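Long-range contact in purine nucleoside phosphorylase (Thermus thermophilus, PDB 1ODJ), which probably catalyses the phosphate-dependent cleavage of purine nucleosides, splitting off the base and leaving a ribose 1-phosphate: residues Gly151-Glu156 against Met180-Leu185. Numbering follows the deposited sequence.
Sequences GLVASE and MEASAL. With GMP (guanosine), chain H.
Ser-155 of strand 152-156 holds the first turn of helix 182-192 through its hydroxyl. Ser-183 N donates to Ser-155 OG over 3.0 Å in an almost straight bond (173°). With chi1 at -63°, OG lies opposite its own carbonyl carbon, facing the helix start, and it is also hydrogen-bonded to Glu-179. The methyl of Ala-182 sits 3.6 Å from this Ser-155 OG, and farther back along the strand Val-153 CG2 packs loosely on Ala-182 CB.

Met-180 runs outward past a carbonyl of the strand segment: its CB passes 3.7 Å from Glu-156 O, CG lies closer to that same oxygen, and SD then reaches the guanosine, 3.8 Å from N2 and near C3' of the ribose; there the chain bends (chi3 61°) to its terminal methyl CE. Guanosine is gripped from both segments. Glu-156 runs extended beyond CG to take the base amino group, N2 to OE1, at 3.0 Å, while its OE2 is bonded to Thr-162. Met-180 N donates to O2' at 2.9 Å, and that ribose hydroxyl in turn gives its proton to Glu-181 OE2 at 2.8 Å. With an alanine in place of Glu-181, O2' would probably lose its carboxylate acceptor, and Arg-87, salt-bridged to OE2, and Gly-66 N, bonded to OE1, the mate they share.

Strand 152-156 and the start of helix 182-192 thus help line a buried nucleoside site of the phosphorylase superfamily, to which a neighbouring subunit adds a hydrogen bond from His-5 to the guanosine and Pro-68 packed on Met-180. One carboxylate reads the purine amino group and the other the ribose, which is consistent with recognition of both halves of the nucleoside.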
loop_
_atom_site.group_PDB
_atom_site.type_symbol
_atom_site.label_atom_id
_atom_site.label_comp_id
_atom_site.label_asym_id
_atom_site.label_seq_id
_atom_site.Cartn_x
_atom_site.Cartn_y
_atom_site.Cartn_z
ATOM N N GLY A 151 11.120 -1.989 -26.415
ATOM C CA GLY A 151 9.976 -1.908 -25.537
ATOM C C GLY A 151 10.325 -1.991 -24.065
ATOM O O GLY A 151 11.463 -1.726 -23.659
ATOM N N LEU A 152 9.334 -2.383 -23.267
ATOM C CA LEU A 152 9.489 -2.502 -21.821
ATOM C C LEU A 152 9.998 -3.842 -21.355
ATOM O O LEU A 152 9.689 -4.880 -21.941
ATOM C CB LEU A 152 8.149 -2.282 -21.117
ATOM C CG LEU A 152 7.468 -0.924 -21.220
ATOM C CD1 LEU A 152 6.034 -1.048 -20.723
ATOM C CD2 LEU A 152 8.267 0.115 -20.419
ATOM N N VAL A 153 10.786 -3.805 -20.288
ATOM C CA VAL A 153 11.271 -5.017 -19.647
ATOM C C VAL A 153 10.783 -4.797 -18.222
ATOM O O VAL A 153 10.325 -3.706 -17.883
ATOM C CB VAL A 153 12.803 -5.115 -19.634
ATOM C CG1 VAL A 153 13.329 -5.050 -21.045
ATOM C CG2 VAL A 153 13.399 -4.011 -18.764
ATOM N N ALA A 154 10.857 -5.816 -17.385
ATOM C CA ALA A 154 10.421 -5.638 -16.013
ATOM C C ALA A 154 11.565 -6.011 -15.089
ATOM O O ALA A 154 12.237 -7.023 -15.287
ATOM C CB ALA A 154 9.187 -6.486 -15.730
ATOM N N SER A 155 11.804 -5.173 -14.094
ATOM C CA SER A 155 12.882 -5.437 -13.156
ATOM C C SER A 155 12.314 -5.996 -11.866
ATOM O O SER A 155 11.621 -5.283 -11.138
ATOM C CB SER A 155 13.661 -4.144 -12.855
ATOM O OG SER A 155 14.291 -3.626 -14.018
ATOM N N GLU A 156 12.595 -7.264 -11.584
ATOM C CA GLU A 156 12.115 -7.859 -10.347
ATOM C C GLU A 156 13.251 -8.144 -9.362
ATOM O O GLU A 156 14.426 -7.967 -9.684
ATOM C CB GLU A 156 11.312 -9.139 -10.627
ATOM C CG GLU A 156 12.049 -10.219 -11.403
ATOM C CD GLU A 156 11.188 -11.462 -11.617
ATOM O OE1 GLU A 156 11.668 -12.413 -12.266
ATOM O OE2 GLU A 156 10.032 -11.497 -11.137
ATOM N N MET A 180 16.982 -7.977 -13.781
ATOM C CA MET A 180 17.126 -7.505 -12.405
ATOM C C MET A 180 18.029 -6.306 -12.134
ATOM O O MET A 180 18.706 -6.278 -11.112
ATOM C CB MET A 180 17.580 -8.679 -11.512
ATOM C CG MET A 180 16.491 -9.734 -11.261
ATOM S SD MET A 180 17.060 -11.349 -10.591
ATOM C CE MET A 180 17.803 -10.822 -8.990
ATOM N N GLU A 181 18.054 -5.318 -13.029
ATOM C CA GLU A 181 18.890 -4.130 -12.809
ATOM C C GLU A 181 18.399 -2.837 -13.422
ATOM O O GLU A 181 18.512 -1.784 -12.797
ATOM C CB GLU A 181 20.312 -4.361 -13.300
ATOM C CG GLU A 181 21.113 -5.273 -12.419
ATOM C CD GLU A 181 20.860 -6.706 -12.752
ATOM O OE1 GLU A 181 21.175 -7.579 -11.910
ATOM O OE2 GLU A 181 20.349 -6.949 -13.869
ATOM N N ALA A 182 17.870 -2.917 -14.639
ATOM C CA ALA A 182 17.392 -1.744 -15.356
ATOM C C ALA A 182 16.721 -0.649 -14.507
ATOM O O ALA A 182 17.249 0.467 -14.401
ATOM C CB ALA A 182 16.463 -2.170 -16.508
ATOM N N SER A 183 15.575 -0.953 -13.897
ATOM C CA SER A 183 14.850 0.047 -13.112
ATOM C C SER A 183 15.700 0.946 -12.214
ATOM O O SER A 183 15.526 2.165 -12.216
ATOM C CB SER A 183 13.750 -0.613 -12.278
ATOM O OG SER A 183 14.271 -1.518 -11.325
ATOM N N ALA A 184 16.611 0.357 -11.447
ATOM C CA ALA A 184 17.467 1.130 -10.548
ATOM C C ALA A 184 18.427 2.035 -11.321
ATOM O O ALA A 184 18.747 3.137 -10.887
ATOM C CB ALA A 184 18.260 0.188 -9.633
ATOM N N LEU A 185 18.902 1.545 -12.456
ATOM C CA LEU A 185 19.801 2.293 -13.311
ATOM C C LEU A 185 19.043 3.537 -13.823
ATOM O O LEU A 185 19.473 4.676 -13.602
ATOM C CB LEU A 185 20.246 1.390 -14.461
ATOM C CG LEU A 185 21.181 1.949 -15.535
ATOM C CD1 LEU A 185 22.416 2.555 -14.895
ATOM C CD2 LEU A 185 21.576 0.835 -16.480
HETATM O "O5'" GMP H . 20.389 -14.886 -14.068
HETATM C "C5'" GMP H . 19.642 -13.824 -13.505
HETATM C "C4'" GMP H . 20.382 -12.572 -13.977
HETATM O "O4'" GMP H . 20.431 -12.395 -15.440
HETATM C "C3'" GMP H . 19.740 -11.282 -13.480
HETATM O "O3'" GMP H . 20.850 -10.431 -13.077
HETATM C "C2'" GMP H . 18.961 -10.679 -14.674
HETATM O "O2'" GMP H . 19.235 -9.300 -14.943
HETATM C "C1'" GMP H . 19.247 -11.678 -15.840
HETATM N N9 GMP H . 18.114 -12.586 -16.225
HETATM C C8 GMP H . 18.160 -13.462 -17.286
HETATM N N7 GMP H . 17.067 -14.151 -17.438
HETATM C C5 GMP H . 16.230 -13.716 -16.416
HETATM C C6 GMP H . 14.899 -14.120 -16.083
HETATM O O6 GMP H . 14.183 -14.967 -16.641
HETATM N N1 GMP H . 14.417 -13.433 -14.977
HETATM C C2 GMP H . 15.110 -12.480 -14.280
HETATM N N2 GMP H . 14.456 -11.941 -13.238
HETATM N N3 GMP H . 16.353 -12.087 -14.576
HETATM C C4 GMP H . 16.850 -12.745 -15.653
#